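Acetylene hydratase Ahy (Pelobacter acetylenicus, PDB 2E7Z) catalyses the non-redox hydration of acetylene to acetaldehyde, using a tungsten-bis(molybdopterin guanine dinucleotide) cofactor together with a [4Fe-4S] cluster. Local coordinates at residues His3-Ser8 and Val464-Trp469; Asp10-Val15 and Asn111-Tyr116; Val105-Ile110 and Lys489-Phe494. All blocks are in the same frame, centred on the assembly; numbering follows the deposited sequence.

Interaction 1: His3-Ser8 and Val464-Trp469; sequences HVVCQS and VVQPNW. With SF4 (iron/sulfur cluster), chain D.
Val5 meets the amide of Gln466 at the end of strand 2-5, an edge strand of the small three-stranded antiparallel sheet that leads into the [4Fe-4S] site. This is the tighter half of the contact. The two side chains approach head-on, with Val5 CG1 lying 3.6 Å from Gln466 NE2 and CG2 4.0 Å from OE1, so the two methyls between them reach both ends of the amide. CG1 can do this because it sits anti to the backbone nitrogen (chi1 173°). The amide is fixed partly from outside the pair, since Gln466 NE2 is hydrogen-bonded to Gln113 OE1.

The other half is looser, though also buried. Gln7 and Val464 run alongside each other, pointing opposite ways, and a single methyl, Val464 CG2, touches the amide, 3.8 Å from Gln7 NE2. What sets that amide is polar bonding: its oxygen is held by Arg462, a residue of the cofactor site, and its nitrogen turns back onto the strand. Between Val5 and Gln7 in the chain comes Cys6, a cysteine of the cluster motif, whose SG binds the cluster iron FE2 at 2.3 Å. A bend at chi2 (143°) folds the Gln7 chain so that NE2 donates to Val5 O at 2.8 Å, the donor tilted 30° from the carbonyl plane.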
loop_
_atom_site.group_PDB
_atom_site.type_symbol
_atom_site.label_atom_id
_atom_site.label_comp_id
_atom_site.label_asym_id
_atom_site.label_seq_id
_atom_site.Cartn_x
_atom_site.Cartn_y
_atom_site.Cartn_z
ATOM N N HIS A 3 -19.326 -13.111 12.483
ATOM C CA HIS A 3 -18.455 -11.918 12.435
ATOM C C HIS A 3 -17.382 -12.180 11.376
ATOM O O HIS A 3 -16.793 -13.273 11.315
ATOM C CB HIS A 3 -17.868 -11.522 13.806
ATOM C CG HIS A 3 -16.949 -12.533 14.423
ATOM N ND1 HIS A 3 -15.579 -12.518 14.249
ATOM C CD2 HIS A 3 -17.208 -13.562 15.266
ATOM C CE1 HIS A 3 -15.036 -13.509 14.936
ATOM N NE2 HIS A 3 -16.003 -14.161 15.556
ATOM N N VAL A 4 -17.168 -11.187 10.508
ATOM C CA VAL A 4 -16.297 -11.367 9.342
ATOM C C VAL A 4 -15.432 -10.123 9.211
ATOM O O VAL A 4 -15.946 -9.002 9.350
ATOM C CB VAL A 4 -17.137 -11.607 8.042
ATOM C CG1 VAL A 4 -16.250 -12.078 6.907
ATOM C CG2 VAL A 4 -18.250 -12.624 8.304
ATOM N N VAL A 5 -14.136 -10.316 8.952
ATOM C CA VAL A 5 -13.295 -9.182 8.593
ATOM C C VAL A 5 -13.584 -8.797 7.121
ATOM O O VAL A 5 -13.367 -9.605 6.203
ATOM C CB VAL A 5 -11.802 -9.508 8.800
ATOM C CG1 VAL A 5 -10.953 -8.371 8.245
ATOM C CG2 VAL A 5 -11.511 -9.775 10.289
ATOM N N CYS A 6 -14.104 -7.593 6.889
ATOM C CA CYS A 6 -14.368 -7.200 5.533
ATOM C C CYS A 6 -13.030 -6.981 4.833
ATOM O O CYS A 6 -12.173 -6.257 5.352
ATOM C CB CYS A 6 -15.178 -5.919 5.552
ATOM S SG CYS A 6 -15.458 -5.257 3.901
ATOM N N GLN A 7 -12.859 -7.618 3.674
ATOM C CA GLN A 7 -11.644 -7.430 2.876
ATOM C C GLN A 7 -11.990 -6.783 1.543
ATOM O O GLN A 7 -11.274 -6.956 0.548
ATOM C CB GLN A 7 -10.918 -8.764 2.709
ATOM C CG GLN A 7 -10.403 -9.286 4.069
ATOM C CD GLN A 7 -10.498 -10.798 4.232
ATOM O OE1 GLN A 7 -9.789 -11.562 3.553
ATOM N NE2 GLN A 7 -11.319 -11.240 5.183
ATOM N N SER A 8 -13.079 -6.017 1.530
ATOM C CA SER A 8 -13.403 -5.230 0.345
ATOM C C SER A 8 -12.510 -3.992 0.239
ATOM O O SER A 8 -12.398 -3.401 -0.828
ATOM C CB SER A 8 -14.887 -4.858 0.305
ATOM O OG SER A 8 -15.678 -5.943 -0.171
ATOM N N VAL A 464 -10.148 -16.314 8.477
ATOM C CA VAL A 464 -8.855 -15.620 8.544
ATOM C C VAL A 464 -8.433 -15.429 9.989
ATOM O O VAL A 464 -9.235 -15.011 10.825
ATOM C CB VAL A 464 -8.917 -14.204 7.878
ATOM C CG1 VAL A 464 -7.553 -13.504 7.971
ATOM C CG2 VAL A 464 -9.341 -14.286 6.427
ATOM N N VAL A 465 -7.171 -15.749 10.264
ATOM C CA VAL A 465 -6.519 -15.280 11.477
ATOM C C VAL A 465 -5.630 -14.107 11.092
ATOM O O VAL A 465 -4.822 -14.206 10.173
ATOM C CB VAL A 465 -5.658 -16.405 12.117
ATOM C CG1 VAL A 465 -4.691 -15.858 13.192
ATOM C CG2 VAL A 465 -6.560 -17.480 12.713
ATOM N N GLN A 466 -5.783 -13.004 11.820
ATOM C CA GLN A 466 -4.931 -11.824 11.624
ATOM C C GLN A 466 -3.881 -11.762 12.730
ATOM O O GLN A 466 -3.999 -12.467 13.731
ATOM C CB GLN A 466 -5.793 -10.566 11.679
ATOM C CG GLN A 466 -6.737 -10.499 10.490
ATOM C CD GLN A 466 -7.377 -9.140 10.309
ATOM O OE1 GLN A 466 -7.806 -8.532 11.278
ATOM N NE2 GLN A 466 -7.454 -8.664 9.054
ATOM N N PRO A 467 -2.870 -10.882 12.595
ATOM C CA PRO A 467 -2.673 -9.929 11.492
ATOM C C PRO A 467 -1.906 -10.499 10.301
ATOM O O PRO A 467 -1.016 -11.336 10.482
ATOM C CB PRO A 467 -1.847 -8.820 12.154
ATOM C CG PRO A 467 -0.987 -9.568 13.181
ATOM C CD PRO A 467 -1.894 -10.695 13.689
ATOM N N ASN A 468 -2.262 -10.046 9.096
ATOM C CA ASN A 468 -1.548 -10.454 7.893
ATOM C C ASN A 468 -0.620 -9.427 7.279
ATOM O O ASN A 468 -0.014 -9.657 6.228
ATOM C CB ASN A 468 -2.552 -11.013 6.925
ATOM C CG ASN A 468 -3.146 -12.302 7.470
ATOM O OD1 ASN A 468 -4.329 -12.372 7.829
ATOM N ND2 ASN A 468 -2.286 -13.302 7.633
ATOM N N TRP A 469 -0.483 -8.316 8.005
ATOM C CA TRP A 469 0.674 -7.447 7.868
ATOM C C TRP A 469 1.397 -7.571 9.194
ATOM O O TRP A 469 0.894 -7.123 10.235
ATOM C CB TRP A 469 0.249 -5.997 7.628
ATOM C CG TRP A 469 -0.162 -5.672 6.201
ATOM C CD1 TRP A 469 0.193 -6.335 5.063
ATOM C CD2 TRP A 469 -0.964 -4.562 5.788
ATOM N NE1 TRP A 469 -0.342 -5.701 3.964
ATOM C CE2 TRP A 469 -1.066 -4.616 4.384
ATOM C CE3 TRP A 469 -1.632 -3.537 6.476
ATOM C CZ2 TRP A 469 -1.798 -3.687 3.657
ATOM C CZ3 TRP A 469 -2.360 -2.622 5.745
ATOM C CH2 TRP A 469 -2.434 -2.695 4.359
HETATM FE FE1 SF4 D . -15.856 -0.485 3.762
HETATM FE FE2 SF4 D . -15.026 -3.009 4.173
HETATM FE FE3 SF4 D . -14.530 -1.098 6.025
HETATM FE FE4 SF4 D . -13.205 -1.092 3.696
HETATM S S1 SF4 D . -13.036 -2.696 5.273
HETATM S S2 SF4 D . -14.155 0.753 4.745
HETATM S S3 SF4 D . -14.810 -1.879 2.227
HETATM S S4 SF4 D . -16.618 -1.856 5.390
#

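Interaction 2: Asp10-Val15 and Asn111-Tyr116; sequences DINCVV and NQQSEY. With SF4 (iron/sulfur cluster), chain D; MGD (2-amino-5,6-dimercapto-7-methyl-3,7,8a,9-tetrahydro-8-oxa-1,3,9,10-tetraaza-anthracen-4-one guanosine dinucleotide), chain E.
In the cysteine-rich loop that wraps the [4Fe-4S] cluster, Asn12 meets Gln113 of the cofactor-binding segment 111-116 through a single amide-amide hydrogen bond. Gln113 NE2 donates to Asn12 OD1 at 2.9 Å with a nearly straight N-H...O angle of 164°. The acceptor lies close to the plane of the Gln113 amide, whereas the donor is tilted 27° from the carbonyl plane of Asn12; the two side chains reach toward each other from facing segments, their amide planes 34° apart. Gln113 stays extended beyond CG, which carries NE2 across to the loop, and NE2 also donates to Ile110 O.

Each segment carries a cofactor ligand. Next to Asn12, Cys13 SG binds the cluster iron FE3 at 2.3 Å, while Asp10, the active-site residue, lies two positions earlier in the loop. On the other segment, Asn111 ND2 gives a hydrogen bond of 2.9 Å to the phosphate oxygen O1A of one of the two molybdopterin guanine dinucleotides. The bond thus ties a cluster loop to a pterin-dinucleotide loop, the pairing of sites found in [4Fe-4S]-containing members of the DMSO reductase family.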
loop_
_atom_site.group_PDB
_atom_site.type_symbol
_atom_site.label_atom_id
_atom_site.label_comp_id
_atom_site.label_asym_id
_atom_site.label_seq_id
_atom_site.Cartn_x
_atom_site.Cartn_y
_atom_site.Cartn_z
ATOM N N ASP A 10 -8.685 -2.420 2.583
ATOM C CA ASP A 10 -7.641 -2.907 3.476
ATOM C C ASP A 10 -7.693 -2.438 4.939
ATOM O O ASP A 10 -6.886 -2.884 5.753
ATOM C CB ASP A 10 -6.252 -2.668 2.868
ATOM C CG ASP A 10 -5.954 -1.207 2.585
ATOM O OD1 ASP A 10 -6.877 -0.353 2.536
ATOM O OD2 ASP A 10 -4.747 -0.930 2.356
ATOM N N ILE A 11 -8.647 -1.575 5.295
ATOM C CA ILE A 11 -8.745 -1.184 6.696
ATOM C C ILE A 11 -9.373 -2.309 7.529
ATOM O O ILE A 11 -9.136 -2.374 8.734
ATOM C CB ILE A 11 -9.481 0.169 6.903
ATOM C CG1 ILE A 11 -9.134 0.784 8.265
ATOM C CG2 ILE A 11 -10.972 0.001 6.737
ATOM C CD1 ILE A 11 -7.642 0.989 8.536
ATOM N N ASN A 12 -10.144 -3.189 6.876
ATOM C CA ASN A 12 -10.601 -4.442 7.490
ATOM C C ASN A 12 -11.537 -4.263 8.698
ATOM O O ASN A 12 -11.373 -4.925 9.744
ATOM C CB ASN A 12 -9.393 -5.312 7.890
ATOM C CG ASN A 12 -8.641 -5.939 6.697
ATOM O OD1 ASN A 12 -7.604 -6.550 6.926
ATOM N ND2 ASN A 12 -9.161 -5.840 5.466
ATOM N N CYS A 13 -12.533 -3.389 8.540
ATOM C CA CYS A 13 -13.641 -3.328 9.493
ATOM C C CYS A 13 -14.186 -4.732 9.723
ATOM O O CYS A 13 -14.326 -5.510 8.779
ATOM C CB CYS A 13 -14.805 -2.538 8.904
ATOM S SG CYS A 13 -14.372 -0.878 8.305
ATOM N N VAL A 14 -14.525 -5.041 10.972
ATOM C CA VAL A 14 -15.232 -6.283 11.257
ATOM C C VAL A 14 -16.732 -6.032 11.155
ATOM O O VAL A 14 -17.266 -5.137 11.825
ATOM C CB VAL A 14 -14.836 -6.864 12.621
ATOM C CG1 VAL A 14 -15.566 -8.211 12.884
ATOM C CG2 VAL A 14 -13.314 -7.054 12.673
ATOM N N VAL A 15 -17.385 -6.808 10.293
ATOM C CA VAL A 15 -18.802 -6.659 10.000
ATOM C C VAL A 15 -19.534 -7.929 10.416
ATOM O O VAL A 15 -18.918 -8.908 10.859
ATOM C CB VAL A 15 -19.044 -6.340 8.475
ATOM C CG1 VAL A 15 -18.347 -5.042 8.052
ATOM C CG2 VAL A 15 -18.566 -7.478 7.584
ATOM N N ASN A 111 -5.260 -8.509 0.411
ATOM C CA ASN A 111 -6.488 -8.839 -0.281
ATOM C C ASN A 111 -6.914 -10.296 -0.139
ATOM O O ASN A 111 -8.012 -10.652 -0.562
ATOM C CB ASN A 111 -6.408 -8.503 -1.785
ATOM C CG ASN A 111 -6.316 -7.013 -2.066
ATOM O OD1 ASN A 111 -6.636 -6.184 -1.216
ATOM N ND2 ASN A 111 -5.849 -6.677 -3.256
ATOM N N GLN A 112 -6.017 -11.132 0.383
ATOM C CA GLN A 112 -6.190 -12.584 0.386
ATOM C C GLN A 112 -6.162 -13.176 1.779
ATOM O O GLN A 112 -6.962 -14.033 2.125
ATOM C CB GLN A 112 -5.078 -13.214 -0.445
ATOM C CG GLN A 112 -5.119 -12.778 -1.911
ATOM C CD GLN A 112 -3.892 -13.245 -2.622
ATOM O OE1 GLN A 112 -3.886 -14.315 -3.224
ATOM N NE2 GLN A 112 -2.824 -12.461 -2.533
ATOM N N GLN A 113 -5.152 -12.767 2.551
ATOM C CA GLN A 113 -5.045 -13.115 3.984
ATOM C C GLN A 113 -5.203 -14.624 4.153
ATOM O O GLN A 113 -5.988 -15.089 5.010
ATOM C CB GLN A 113 -6.039 -12.305 4.808
ATOM C CG GLN A 113 -5.722 -10.852 4.639
ATOM C CD GLN A 113 -6.264 -9.957 5.740
ATOM O OE1 GLN A 113 -6.167 -10.262 6.945
ATOM N NE2 GLN A 113 -6.789 -8.819 5.336
ATOM N N SER A 114 -4.397 -15.365 3.373
ATOM C CA SER A 114 -4.545 -16.803 3.288
ATOM C C SER A 114 -3.254 -17.603 3.237
ATOM O O SER A 114 -3.333 -18.816 3.325
ATOM C CB SER A 114 -5.383 -17.177 2.057
ATOM O OG SER A 114 -6.728 -16.771 2.256
ATOM N N GLU A 115 -2.075 -16.966 3.135
ATOM C CA GLU A 115 -0.869 -17.783 2.952
ATOM C C GLU A 115 0.074 -17.805 4.155
ATOM O O GLU A 115 0.877 -18.725 4.249
ATOM C CB GLU A 115 -0.138 -17.479 1.638
ATOM C CG GLU A 115 0.224 -16.020 1.328
ATOM C CD GLU A 115 1.477 -15.478 2.001
ATOM O OE1 GLU A 115 2.362 -16.243 2.486
ATOM O OE2 GLU A 115 1.625 -14.224 2.009
ATOM N N TYR A 116 -0.007 -16.829 5.066
ATOM C CA TYR A 116 0.624 -16.936 6.384
ATOM C C TYR A 116 2.145 -17.100 6.307
ATOM O O TYR A 116 2.761 -17.628 7.230
ATOM C CB TYR A 116 -0.003 -18.054 7.221
ATOM C CG TYR A 116 -1.477 -17.838 7.461
ATOM C CD1 TYR A 116 -1.911 -16.997 8.472
ATOM C CD2 TYR A 116 -2.433 -18.422 6.624
ATOM C CE1 TYR A 116 -3.266 -16.767 8.691
ATOM C CE2 TYR A 116 -3.806 -18.184 6.808
ATOM C CZ TYR A 116 -4.203 -17.334 7.848
ATOM O OH TYR A 116 -5.530 -17.065 8.073
HETATM FE FE1 SF4 D . -15.856 -0.485 3.762
HETATM FE FE2 SF4 D . -15.026 -3.009 4.173
HETATM FE FE3 SF4 D . -14.530 -1.098 6.025
HETATM FE FE4 SF4 D . -13.205 -1.092 3.696
HETATM S S1 SF4 D . -13.036 -2.696 5.273
HETATM S S2 SF4 D . -14.155 0.753 4.745
HETATM S S3 SF4 D . -14.810 -1.879 2.227
HETATM S S4 SF4 D . -16.618 -1.856 5.390
HETATM P PB MGD E . -5.335 -3.664 -7.608
HETATM O O1B MGD E . -4.150 -3.215 -8.426
HETATM O O2B MGD E . -6.691 -3.143 -7.917
HETATM O O3B MGD E . -5.112 -3.370 -6.047
HETATM O O3A MGD E . -2.976 -2.578 -4.988
HETATM P PA MGD E . -3.973 -3.846 -5.019
HETATM O O1A MGD E . -4.688 -4.028 -3.713
HETATM O O2A MGD E . -3.167 -4.971 -5.594
HETATM O "O5'" MGD E . -5.350 -5.273 -7.709
HETATM C "C5'" MGD E . -6.070 -6.019 -6.742
HETATM C "C4'" MGD E . -6.562 -7.265 -7.450
HETATM O "O4'" MGD E . -7.021 -8.174 -6.437
HETATM C "C3'" MGD E . -7.794 -7.032 -8.319
HETATM O "O3'" MGD E . -7.512 -7.483 -9.655
HETATM C "C2'" MGD E . -8.944 -7.834 -7.673
HETATM O "O2'" MGD E . -9.896 -8.428 -8.577
HETATM C "C1'" MGD E . -8.171 -8.895 -6.936
HETATM N N9 MGD E . -8.804 -9.449 -5.730
HETATM C C8 MGD E . -9.527 -8.785 -4.794
HETATM N N7 MGD E . -9.858 -9.600 -3.780
HETATM C C5 MGD E . -9.274 -10.792 -4.034
HETATM C C6 MGD E . -9.201 -12.092 -3.389
HETATM O O6 MGD E . -9.760 -12.305 -2.293
HETATM N N1 MGD E . -8.467 -13.026 -4.017
HETATM C C2 MGD E . -7.897 -12.883 -5.209
HETATM N N2 MGD E . -7.181 -13.921 -5.730
HETATM N N3 MGD E . -7.931 -11.724 -5.860
HETATM C C4 MGD E . -8.589 -10.684 -5.308
HETATM C C10 MGD E . -3.283 -1.512 -4.088
HETATM C C11 MGD E . -2.038 -0.657 -3.987
HETATM O O11 MGD E . -1.878 -0.058 -5.271
HETATM C C12 MGD E . -2.214 0.393 -2.917
HETATM S S12 MGD E . -2.679 -0.117 -1.352
HETATM C C13 MGD E . -1.955 1.686 -3.170
HETATM S S13 MGD E . -2.262 2.912 -2.028
HETATM C C14 MGD E . -1.398 2.164 -4.475
HETATM N N15 MGD E . -2.373 2.921 -5.245
HETATM C C16 MGD E . -1.939 3.275 -6.490
HETATM C C17 MGD E . -2.341 4.504 -7.187
HETATM O O17 MGD E . -3.119 5.318 -6.641
HETATM N N18 MGD E . -1.834 4.721 -8.417
HETATM C C19 MGD E . -0.979 3.866 -9.033
HETATM N N19 MGD E . -0.511 4.136 -10.270
HETATM N N20 MGD E . -0.596 2.717 -8.460
HETATM C C21 MGD E . -1.019 2.394 -7.232
HETATM N N22 MGD E . -0.599 1.260 -6.666
HETATM C C23 MGD E . -0.881 0.959 -5.278
#

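Interaction 3: Val105-Ile110 and Lys489-Phe494; sequences VSQTEI and KDEYYF. With MGD (2-amino-5,6-dimercapto-7-methyl-3,7,8a,9-tetrahydro-8-oxa-1,3,9,10-tetraaza-anthracen-4-one guanosine dinucleotide), chain E.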
loop_
_atom_site.group_PDB
_atom_site.type_symbol
_atom_site.label_atom_id
_atom_site.label_comp_id
_atom_site.label_asym_id
_atom_site.label_seq_id
_atom_site.Cartn_x
_atom_site.Cartn_y
_atom_site.Cartn_z
ATOM N N VAL A 105 7.177 -12.104 -8.805
ATOM C CA VAL A 105 5.840 -12.207 -8.205
ATOM C C VAL A 105 5.353 -10.832 -7.778
ATOM O O VAL A 105 6.126 -10.097 -7.133
ATOM C CB VAL A 105 5.845 -13.198 -6.998
ATOM C CG1 VAL A 105 4.465 -13.194 -6.305
ATOM C CG2 VAL A 105 6.195 -14.590 -7.431
ATOM N N SER A 106 4.110 -10.479 -8.113
ATOM C CA SER A 106 3.465 -9.289 -7.567
ATOM C C SER A 106 2.295 -9.800 -6.751
ATOM O O SER A 106 1.353 -10.392 -7.328
ATOM C CB SER A 106 3.032 -8.364 -8.712
ATOM O OG SER A 106 2.281 -7.261 -8.251
ATOM N N GLN A 107 2.331 -9.612 -5.440
ATOM C CA GLN A 107 1.306 -10.162 -4.549
ATOM C C GLN A 107 0.772 -9.100 -3.633
ATOM O O GLN A 107 1.564 -8.387 -2.992
ATOM C CB GLN A 107 1.926 -11.266 -3.677
ATOM C CG GLN A 107 0.994 -11.880 -2.646
ATOM C CD GLN A 107 1.720 -12.495 -1.475
ATOM O OE1 GLN A 107 2.896 -12.188 -1.239
ATOM N NE2 GLN A 107 1.039 -13.314 -0.711
ATOM N N THR A 108 -0.550 -8.982 -3.528
ATOM C CA THR A 108 -1.130 -8.144 -2.484
ATOM C C THR A 108 -1.752 -9.053 -1.438
ATOM O O THR A 108 -2.914 -9.508 -1.598
ATOM C CB THR A 108 -2.183 -7.188 -3.054
ATOM O OG1 THR A 108 -1.543 -6.357 -4.038
ATOM C CG2 THR A 108 -2.761 -6.331 -1.945
ATOM N N GLU A 109 -1.015 -9.334 -0.365
ATOM C CA GLU A 109 -1.502 -10.314 0.580
ATOM C C GLU A 109 -2.684 -9.790 1.394
ATOM O O GLU A 109 -3.505 -10.606 1.843
ATOM C CB GLU A 109 -0.371 -10.838 1.478
ATOM C CG GLU A 109 -0.810 -11.854 2.530
ATOM C CD GLU A 109 -1.551 -13.073 1.971
ATOM O OE1 GLU A 109 -1.627 -13.255 0.728
ATOM O OE2 GLU A 109 -2.061 -13.837 2.811
ATOM N N ILE A 110 -2.809 -8.468 1.599
ATOM C CA ILE A 110 -3.957 -8.021 2.394
ATOM C C ILE A 110 -5.288 -8.326 1.727
ATOM O O ILE A 110 -6.308 -8.393 2.413
ATOM C CB ILE A 110 -3.833 -6.522 2.788
ATOM C CG1 ILE A 110 -4.550 -6.213 4.117
ATOM C CG2 ILE A 110 -4.289 -5.593 1.666
ATOM C CD1 ILE A 110 -3.911 -6.873 5.369
ATOM N N LYS A 489 -10.448 -21.445 -5.156
ATOM C CA LYS A 489 -9.637 -22.069 -4.135
ATOM C C LYS A 489 -8.856 -20.995 -3.406
ATOM O O LYS A 489 -8.704 -19.883 -3.884
ATOM C CB LYS A 489 -8.631 -23.072 -4.744
ATOM C CG LYS A 489 -9.197 -24.207 -5.572
ATOM C CD LYS A 489 -9.877 -25.248 -4.753
ATOM C CE LYS A 489 -10.432 -26.361 -5.659
ATOM N NZ LYS A 489 -11.406 -27.190 -4.918
ATOM N N ASP A 490 -8.325 -21.390 -2.264
ATOM C CA ASP A 490 -7.538 -20.471 -1.458
ATOM C C ASP A 490 -6.075 -20.333 -1.891
ATOM O O ASP A 490 -5.552 -21.181 -2.619
ATOM C CB ASP A 490 -7.662 -20.847 0.011
ATOM C CG ASP A 490 -6.865 -22.050 0.380
ATOM O OD1 ASP A 490 -5.655 -21.875 0.586
ATOM O OD2 ASP A 490 -7.430 -23.153 0.519
ATOM N N GLU A 491 -5.410 -19.269 -1.421
ATOM C CA GLU A 491 -4.080 -18.974 -1.912
ATOM C C GLU A 491 -3.095 -20.050 -1.499
ATOM O O GLU A 491 -2.157 -20.342 -2.247
ATOM C CB GLU A 491 -3.641 -17.619 -1.359
ATOM C CG GLU A 491 -2.411 -17.054 -2.039
ATOM C CD GLU A 491 -1.952 -15.760 -1.374
ATOM O OE1 GLU A 491 -2.541 -15.407 -0.311
ATOM O OE2 GLU A 491 -1.008 -15.109 -1.884
ATOM N N TYR A 492 -3.298 -20.632 -0.313
ATOM C CA TYR A 492 -2.388 -21.694 0.121
ATOM C C TYR A 492 -2.541 -22.962 -0.687
ATOM O O TYR A 492 -1.539 -23.631 -0.960
ATOM C CB TYR A 492 -2.541 -21.983 1.619
ATOM C CG TYR A 492 -1.572 -23.076 2.071
ATOM C CD1 TYR A 492 -0.190 -22.924 1.919
ATOM C CD2 TYR A 492 -2.039 -24.287 2.584
ATOM C CE1 TYR A 492 0.704 -23.941 2.291
ATOM C CE2 TYR A 492 -1.140 -25.293 2.973
ATOM C CZ TYR A 492 0.205 -25.118 2.809
ATOM O OH TYR A 492 1.053 -26.130 3.164
ATOM N N TYR A 493 -3.778 -23.270 -1.097
ATOM C CA TYR A 493 -3.979 -24.399 -1.996
ATOM C C TYR A 493 -3.071 -24.267 -3.226
ATOM O O TYR A 493 -2.341 -25.194 -3.562
ATOM C CB TYR A 493 -5.439 -24.494 -2.402
ATOM C CG TYR A 493 -5.712 -25.607 -3.353
ATOM C CD1 TYR A 493 -5.946 -26.905 -2.889
ATOM C CD2 TYR A 493 -5.719 -25.383 -4.732
ATOM C CE1 TYR A 493 -6.199 -27.941 -3.785
ATOM C CE2 TYR A 493 -5.931 -26.418 -5.620
ATOM C CZ TYR A 493 -6.165 -27.688 -5.128
ATOM O OH TYR A 493 -6.428 -28.726 -5.986
ATOM N N PHE A 494 -3.127 -23.121 -3.903
ATOM C CA PHE A 494 -2.278 -22.871 -5.059
ATOM C C PHE A 494 -0.800 -23.044 -4.690
ATOM O O PHE A 494 -0.075 -23.766 -5.380
ATOM C CB PHE A 494 -2.534 -21.443 -5.616
ATOM C CG PHE A 494 -1.499 -20.986 -6.615
ATOM C CD1 PHE A 494 -1.284 -21.674 -7.793
ATOM C CD2 PHE A 494 -0.670 -19.895 -6.342
ATOM C CE1 PHE A 494 -0.326 -21.273 -8.717
ATOM C CE2 PHE A 494 0.303 -19.485 -7.277
ATOM C CZ PHE A 494 0.459 -20.181 -8.469
HETATM P PB MGD E . -5.335 -3.664 -7.608
HETATM O O1B MGD E . -4.150 -3.215 -8.426
HETATM O O2B MGD E . -6.691 -3.143 -7.917
HETATM O O3B MGD E . -5.112 -3.370 -6.047
HETATM O O3A MGD E . -2.976 -2.578 -4.988
HETATM P PA MGD E . -3.973 -3.846 -5.019
HETATM O O1A MGD E . -4.688 -4.028 -3.713
HETATM O O2A MGD E . -3.167 -4.971 -5.594
HETATM O "O5'" MGD E . -5.350 -5.273 -7.709
HETATM C "C5'" MGD E . -6.070 -6.019 -6.742
HETATM C "C4'" MGD E . -6.562 -7.265 -7.450
HETATM O "O4'" MGD E . -7.021 -8.174 -6.437
HETATM C "C3'" MGD E . -7.794 -7.032 -8.319
HETATM O "O3'" MGD E . -7.512 -7.483 -9.655
HETATM C "C2'" MGD E . -8.944 -7.834 -7.673
HETATM O "O2'" MGD E . -9.896 -8.428 -8.577
HETATM C "C1'" MGD E . -8.171 -8.895 -6.936
HETATM N N9 MGD E . -8.804 -9.449 -5.730
HETATM C C8 MGD E . -9.527 -8.785 -4.794
HETATM N N7 MGD E . -9.858 -9.600 -3.780
HETATM C C5 MGD E . -9.274 -10.792 -4.034
HETATM C C6 MGD E . -9.201 -12.092 -3.389
HETATM O O6 MGD E . -9.760 -12.305 -2.293
HETATM N N1 MGD E . -8.467 -13.026 -4.017
HETATM C C2 MGD E . -7.897 -12.883 -5.209
HETATM N N2 MGD E . -7.181 -13.921 -5.730
HETATM N N3 MGD E . -7.931 -11.724 -5.860
HETATM C C4 MGD E . -8.589 -10.684 -5.308
HETATM C C10 MGD E . -3.283 -1.512 -4.088
HETATM C C11 MGD E . -2.038 -0.657 -3.987
HETATM O O11 MGD E . -1.878 -0.058 -5.271
HETATM C C12 MGD E . -2.214 0.393 -2.917
HETATM S S12 MGD E . -2.679 -0.117 -1.352
HETATM C C13 MGD E . -1.955 1.686 -3.170
HETATM S S13 MGD E . -2.262 2.912 -2.028
HETATM C C14 MGD E . -1.398 2.164 -4.475
HETATM N N15 MGD E . -2.373 2.921 -5.245
HETATM C C16 MGD E . -1.939 3.275 -6.490
HETATM C C17 MGD E . -2.341 4.504 -7.187
HETATM O O17 MGD E . -3.119 5.318 -6.641
HETATM N N18 MGD E . -1.834 4.721 -8.417
HETATM C C19 MGD E . -0.979 3.866 -9.033
HETATM N N19 MGD E . -0.511 4.136 -10.270
HETATM N N20 MGD E . -0.596 2.717 -8.460
HETATM C C21 MGD E . -1.019 2.394 -7.232
HETATM N N22 MGD E . -0.599 1.260 -6.666
HETATM C C23 MGD E . -0.881 0.959 -5.278
#
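The contact between segments 105-110 and 489-494 centres on the carboxylate of Glu491, which reaches out on an extended side chain (chi1 -167°). Its hydrogen bond comes from Gln107: NE2 donates to Glu491 OE2 on the syn side at 3.0 Å, rather bent at 138°, and the amide and carboxylate planes stand 74° apart. Gln107 is shared, NE2 also donating to Glu115 and OE1 accepting from Trp131.

The acid pair is closer: Glu109 OE1 and Glu491 OE1 lie 2.6 Å apart, so one group probably holds a proton. The other oxygen of Glu109 accepts from the backbone nitrogens of Ser114 and Glu115. Replacing Glu491 by an alanine is likely to leave Glu109 OE1 without its acid mate and Gln107 NE2 one acceptor short.

Asp490 OD1 N-caps helix 491-501, accepting from Tyr493 N and weakly from Tyr492 N. Thr108 OG1 donates at 2.6 Å to phosphate oxygen O2A of a molybdopterin guanine dinucleotide, a site beyond the C-terminal end of a parallel strand, as in Rossmann-like folds.

In the fold
All three contacts are largely buried; Glu109 of interaction 3 is the one touching residue partly exposed. Interactions 1 and 2 have centres about 3 Å apart and share the small antiparallel sheet, in which strands 2-5 and 14-19 are neighbours; the loop between them, starting at Cys6 and ending at Cys13, brings both to the same cluster. Interaction 3 belongs instead to the mixed sheet and helix 491-501, yet it joins interaction 2 through segment 111-116, and both touch the same dinucleotide. The chemistry changes along this path: methyl groups against amides beside the cluster, one neutral amide-amide bond between the cofactors, and, farther from the cluster, a carboxylate pair with an amide donor.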